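Long-range contact in 2''-aminoglycoside nucleotidyltransferase (Klebsiella pneumoniae, PDB 4WQK), which inactivates kanamycin, gentamicin, tobramycin and related aminoglycoside antibiotics by magnesium-dependent transfer of a nucleotide to their 2''-hydroxyl group: residues E127-D138 against V165-Y176. Numbering follows the deposited sequence.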
loop_
_atom_site.group_PDB
_atom_site.type_symbol
_atom_site.label_atom_id
_atom_site.label_comp_id
_atom_site.label_asym_id
_atom_site.label_seq_id
_atom_site.Cartn_x
_atom_site.Cartn_y
_atom_site.Cartn_z
ATOM N N GLU A 127 -8.482 6.576 1.660
ATOM C CA GLU A 127 -7.913 7.905 1.938
ATOM C C GLU A 127 -6.382 7.853 1.920
ATOM O O GLU A 127 -5.745 8.782 1.399
ATOM C CB GLU A 127 -8.438 8.405 3.293
ATOM C CG GLU A 127 -9.903 8.734 3.286
ATOM C CD GLU A 127 -10.844 7.502 3.538
ATOM O OE1 GLU A 127 -10.466 6.280 3.514
ATOM O OE2 GLU A 127 -12.042 7.773 3.761
ATOM N N ALA A 128 -5.790 6.796 2.483
ATOM C CA ALA A 128 -4.339 6.638 2.447
ATOM C C ALA A 128 -3.805 6.442 1.044
ATOM O O ALA A 128 -2.749 6.982 0.691
ATOM C CB ALA A 128 -3.901 5.454 3.356
ATOM N N ILE A 129 -4.524 5.650 0.255
ATOM C CA ILE A 129 -4.144 5.402 -1.135
ATOM C C ILE A 129 -4.120 6.718 -1.911
ATOM O O ILE A 129 -3.142 7.067 -2.619
ATOM C CB ILE A 129 -5.112 4.390 -1.771
ATOM C CG1 ILE A 129 -4.931 3.028 -1.118
ATOM C CG2 ILE A 129 -4.947 4.310 -3.296
ATOM C CD1 ILE A 129 -6.055 2.028 -1.489
ATOM N N ILE A 130 -5.171 7.506 -1.750
ATOM C CA ILE A 130 -5.301 8.757 -2.490
ATOM C C ILE A 130 -4.296 9.807 -1.967
ATOM O O ILE A 130 -3.691 10.542 -2.757
ATOM C CB ILE A 130 -6.752 9.251 -2.390
ATOM C CG1 ILE A 130 -7.629 8.303 -3.192
ATOM C CG2 ILE A 130 -6.897 10.694 -2.906
ATOM C CD1 ILE A 130 -9.076 8.481 -2.950
ATOM N N TRP A 131 -4.084 9.865 -0.647
ATOM C CA TRP A 131 -3.103 10.756 -0.062
ATOM C C TRP A 131 -1.717 10.601 -0.713
ATOM O O TRP A 131 -1.037 11.592 -0.958
ATOM C CB TRP A 131 -3.011 10.468 1.435
ATOM C CG TRP A 131 -2.301 11.458 2.297
ATOM C CD1 TRP A 131 -1.033 11.332 2.826
ATOM C CD2 TRP A 131 -2.833 12.682 2.820
ATOM N NE1 TRP A 131 -0.755 12.400 3.644
ATOM C CE2 TRP A 131 -1.826 13.266 3.637
ATOM C CE3 TRP A 131 -4.051 13.370 2.665
ATOM C CZ2 TRP A 131 -2.027 14.467 4.310
ATOM C CZ3 TRP A 131 -4.241 14.549 3.317
ATOM C CH2 TRP A 131 -3.235 15.099 4.152
ATOM N N ASP A 132 -1.303 9.360 -0.974
ATOM C CA ASP A 132 0.010 9.161 -1.597
ATOM C C ASP A 132 0.087 9.734 -2.988
ATOM O O ASP A 132 1.158 10.168 -3.436
ATOM C CB ASP A 132 0.368 7.674 -1.651
ATOM C CG ASP A 132 1.384 7.305 -0.597
ATOM O OD1 ASP A 132 1.901 8.227 0.077
ATOM O OD2 ASP A 132 1.641 6.103 -0.411
ATOM N N TYR A 133 -1.021 9.724 -3.735
ATOM C CA TYR A 133 -1.010 10.387 -5.024
ATOM C C TYR A 133 -0.802 11.899 -4.898
ATOM O O TYR A 133 -0.271 12.532 -5.791
ATOM C CB TYR A 133 -2.304 10.158 -5.815
ATOM C CG TYR A 133 -2.401 8.785 -6.422
ATOM C CD1 TYR A 133 -1.779 8.479 -7.619
ATOM C CD2 TYR A 133 -3.136 7.794 -5.787
ATOM C CE1 TYR A 133 -1.881 7.174 -8.164
ATOM C CE2 TYR A 133 -3.253 6.517 -6.316
ATOM C CZ TYR A 133 -2.624 6.218 -7.493
ATOM O OH TYR A 133 -2.762 4.930 -7.971
ATOM N N PHE A 134 -1.211 12.486 -3.776
ATOM C CA PHE A 134 -0.989 13.904 -3.592
ATOM C C PHE A 134 0.506 14.218 -3.471
ATOM O O PHE A 134 0.985 15.215 -4.027
ATOM C CB PHE A 134 -1.751 14.441 -2.365
ATOM C CG PHE A 134 -3.256 14.280 -2.463
ATOM C CD1 PHE A 134 -3.905 14.187 -3.698
ATOM C CD2 PHE A 134 -4.014 14.253 -1.296
ATOM C CE1 PHE A 134 -5.309 14.050 -3.754
ATOM C CE2 PHE A 134 -5.416 14.118 -1.356
ATOM C CZ PHE A 134 -6.044 14.041 -2.583
ATOM N N TYR A 135 1.250 13.358 -2.769
ATOM C CA TYR A 135 2.711 13.544 -2.759
ATOM C C TYR A 135 3.299 13.419 -4.158
ATOM O O TYR A 135 4.189 14.199 -4.540
ATOM C CB TYR A 135 3.400 12.533 -1.855
ATOM C CG TYR A 135 3.116 12.647 -0.383
ATOM C CD1 TYR A 135 3.523 13.770 0.343
ATOM C CD2 TYR A 135 2.467 11.632 0.270
ATOM C CE1 TYR A 135 3.272 13.842 1.731
ATOM C CE2 TYR A 135 2.224 11.680 1.621
ATOM C CZ TYR A 135 2.598 12.804 2.343
ATOM O OH TYR A 135 2.345 12.850 3.718
ATOM N N TYR A 136 2.812 12.434 -4.909
ATOM C CA TYR A 136 3.275 12.209 -6.266
ATOM C C TYR A 136 3.013 13.450 -7.135
ATOM O O TYR A 136 3.866 13.837 -7.956
ATOM C CB TYR A 136 2.599 10.931 -6.809
ATOM C CG TYR A 136 3.068 10.519 -8.186
ATOM C CD1 TYR A 136 4.414 10.552 -8.522
ATOM C CD2 TYR A 136 2.165 10.103 -9.149
ATOM C CE1 TYR A 136 4.847 10.157 -9.783
ATOM C CE2 TYR A 136 2.587 9.719 -10.420
ATOM C CZ TYR A 136 3.928 9.755 -10.733
ATOM O OH TYR A 136 4.368 9.386 -11.992
ATOM N N ALA A 137 1.872 14.116 -6.952
ATOM C CA ALA A 137 1.565 15.306 -7.747
ATOM C C ALA A 137 2.532 16.463 -7.460
ATOM O O ALA A 137 2.798 17.300 -8.332
ATOM C CB ALA A 137 0.132 15.758 -7.513
ATOM N N ASP A 138 3.075 16.536 -6.245
ATOM C CA ASP A 138 4.078 17.579 -5.974
ATOM C C ASP A 138 5.434 17.258 -6.609
ATOM O O ASP A 138 6.237 18.153 -6.918
ATOM C CB ASP A 138 4.252 17.795 -4.474
ATOM C CG ASP A 138 3.103 18.562 -3.865
ATOM O OD1 ASP A 138 2.283 19.102 -4.634
ATOM O OD2 ASP A 138 3.031 18.645 -2.624
ATOM N N VAL A 165 -12.824 13.123 -1.903
ATOM C CA VAL A 165 -11.532 13.441 -2.488
ATOM C C VAL A 165 -11.209 14.968 -2.450
ATOM O O VAL A 165 -10.078 15.364 -2.121
ATOM C CB VAL A 165 -11.451 12.929 -3.941
ATOM C CG1 VAL A 165 -10.139 13.412 -4.589
ATOM C CG2 VAL A 165 -11.495 11.410 -3.922
ATOM N N GLU A 166 -12.180 15.822 -2.779
ATOM C CA GLU A 166 -11.956 17.258 -2.753
ATOM C C GLU A 166 -11.584 17.721 -1.352
ATOM O O GLU A 166 -10.693 18.540 -1.192
ATOM C CB GLU A 166 -13.202 18.005 -3.260
ATOM C CG GLU A 166 -12.984 19.471 -3.701
ATOM C CD GLU A 166 -14.310 20.189 -3.953
ATOM O OE1 GLU A 166 -15.328 19.484 -4.129
ATOM O OE2 GLU A 166 -14.346 21.441 -3.983
ATOM N N VAL A 167 -12.278 17.205 -0.355
ATOM C CA VAL A 167 -11.968 17.596 1.004
ATOM C C VAL A 167 -10.560 17.109 1.419
ATOM O O VAL A 167 -9.795 17.849 2.051
ATOM C CB VAL A 167 -13.066 17.077 1.973
ATOM C CG1 VAL A 167 -12.695 17.405 3.374
ATOM C CG2 VAL A 167 -14.436 17.730 1.635
ATOM N N LEU A 168 -10.200 15.879 1.065
ATOM C CA LEU A 168 -8.866 15.358 1.365
ATOM C C LEU A 168 -7.768 16.155 0.687
ATOM O O LEU A 168 -6.746 16.453 1.301
ATOM C CB LEU A 168 -8.767 13.892 0.924
ATOM C CG LEU A 168 -7.667 13.088 1.621
ATOM C CD1 LEU A 168 -7.963 12.905 3.091
ATOM C CD2 LEU A 168 -7.555 11.723 0.907
ATOM N N ARG A 169 -7.966 16.506 -0.582
ATOM C CA ARG A 169 -6.977 17.296 -1.330
ATOM C C ARG A 169 -6.771 18.653 -0.626
ATOM O O ARG A 169 -5.660 19.162 -0.537
ATOM C CB ARG A 169 -7.396 17.512 -2.788
ATOM C CG ARG A 169 -6.260 17.960 -3.682
ATOM C CD ARG A 169 -6.761 18.205 -5.123
ATOM N NE ARG A 169 -7.799 17.240 -5.503
ATOM C CZ ARG A 169 -8.998 17.558 -6.003
ATOM N NH1 ARG A 169 -9.328 18.835 -6.222
ATOM N NH2 ARG A 169 -9.870 16.589 -6.295
ATOM N N ALA A 170 -7.871 19.267 -0.176
ATOM C CA ALA A 170 -7.796 20.548 0.494
ATOM C C ALA A 170 -7.031 20.425 1.822
ATOM O O ALA A 170 -6.261 21.298 2.196
ATOM C CB ALA A 170 -9.216 21.116 0.703
ATOM N N ALA A 171 -7.255 19.316 2.516
ATOM C CA ALA A 171 -6.546 19.089 3.776
ATOM C C ALA A 171 -5.053 18.896 3.529
ATOM O O ALA A 171 -4.247 19.397 4.313
ATOM C CB ALA A 171 -7.137 17.845 4.527
ATOM N N PHE A 172 -4.699 18.192 2.456
ATOM C CA PHE A 172 -3.301 18.029 2.077
ATOM C C PHE A 172 -2.669 19.393 1.775
ATOM O O PHE A 172 -1.572 19.714 2.263
ATOM C CB PHE A 172 -3.205 17.056 0.896
ATOM C CG PHE A 172 -1.777 16.766 0.448
ATOM C CD1 PHE A 172 -1.101 17.597 -0.435
ATOM C CD2 PHE A 172 -1.156 15.594 0.913
ATOM C CE1 PHE A 172 0.198 17.328 -0.835
ATOM C CE2 PHE A 172 0.146 15.303 0.508
ATOM C CZ PHE A 172 0.817 16.155 -0.357
ATOM N N ARG A 173 -3.362 20.214 0.986
ATOM C CA ARG A 173 -2.816 21.534 0.685
ATOM C C ARG A 173 -2.603 22.333 1.968
ATOM O O ARG A 173 -1.596 23.041 2.108
ATOM C CB ARG A 173 -3.723 22.318 -0.268
ATOM C CG ARG A 173 -3.914 21.690 -1.639
ATOM C CD ARG A 173 -2.699 21.769 -2.545
ATOM N NE ARG A 173 -3.001 21.212 -3.869
ATOM C CZ ARG A 173 -3.111 19.910 -4.139
ATOM N NH1 ARG A 173 -3.386 19.516 -5.373
ATOM N NH2 ARG A 173 -2.968 19.001 -3.180
ATOM N N SER A 174 -3.529 22.250 2.922
ATOM C CA SER A 174 -3.390 23.007 4.150
ATOM C C SER A 174 -2.241 22.445 5.016
ATOM O O SER A 174 -1.501 23.200 5.657
ATOM C CB SER A 174 -4.717 22.991 4.903
ATOM O OG SER A 174 -4.663 23.864 5.988
ATOM N N ARG A 175 -2.105 21.127 5.023
ATOM C CA ARG A 175 -1.043 20.474 5.771
ATOM C C ARG A 175 0.331 20.953 5.316
ATOM O O ARG A 175 1.179 21.237 6.150
ATOM C CB ARG A 175 -1.126 18.944 5.637
ATOM C CG ARG A 175 0.071 18.178 6.281
ATOM C CD ARG A 175 -0.084 18.060 7.776
ATOM N NE ARG A 175 -1.092 17.012 7.933
ATOM C CZ ARG A 175 -0.870 15.712 7.695
ATOM N NH1 ARG A 175 0.329 15.248 7.327
ATOM N NH2 ARG A 175 -1.865 14.865 7.880
ATOM N N TYR A 176 0.527 21.046 4.007
ATOM C CA TYR A 176 1.858 21.302 3.461
ATOM C C TYR A 176 2.012 22.696 2.861
ATOM O O TYR A 176 3.045 23.001 2.250
ATOM C CB TYR A 176 2.202 20.222 2.443
ATOM C CG TYR A 176 2.353 18.853 3.114
ATOM C CD1 TYR A 176 3.379 18.646 4.048
ATOM C CD2 TYR A 176 1.465 17.815 2.862
ATOM C CE1 TYR A 176 3.526 17.433 4.672
ATOM C CE2 TYR A 176 1.606 16.576 3.464
ATOM C CZ TYR A 176 2.644 16.388 4.372
ATOM O OH TYR A 176 2.743 15.147 4.986
#
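The Phe172 ring is enclosed on both faces and along its rim: CB of Phe134 stands over the centre of one face, CD2 of Tyr176 over the other, and Trp131, Tyr135 and Asp138 meet its edge. This aromatic cluster joins two helices of the C-terminal domain by knobs-into-holes packing; the axes of segments 127-138 and 165-176 approach to 10.3 Å and cross at -50°. The Phe134 CB contact is a CH-pi interaction, 3.4 Å from CB to the Phe172 ring centroid. The rim of Phe172 makes two T-shaped pairs: CD2 points into the face of Trp131, with the planes at 77°, and CE2 lies over the Tyr135 face, offset toward its rim, with the planes at 76°. With CG of Phe172 anti to its backbone N, the ring reaches into a hole formed by Phe134, Trp131, Tyr135 and Asp138. Phe134 is itself a knob; its ring lies between O of Ile130 on one face and CG of Arg169 on the other. Further toward the helix starts, Leu168 inserts among Glu127, Ile130, Trp131 and Phe134, its CG in the Trp131 plane at 3.8 Å from CE3. Ile130 CD1 meets Val165 CG2 at 3.9 Å. Tyr153 of helix 147-160 packs against Phe134 from outside the pair. At the other end, Trp131 CZ2 lies against one face of the Arg175 guanidinium, toward its rim, while Arg175 NH1 bonds to the backbone O of Glu102. Tyr176 OH is hydrogen-bonded to OE2 of Glu102, and that hydroxyl lies 2.7 Å from Tyr135 OH, at the edge of the Tyr135 ring.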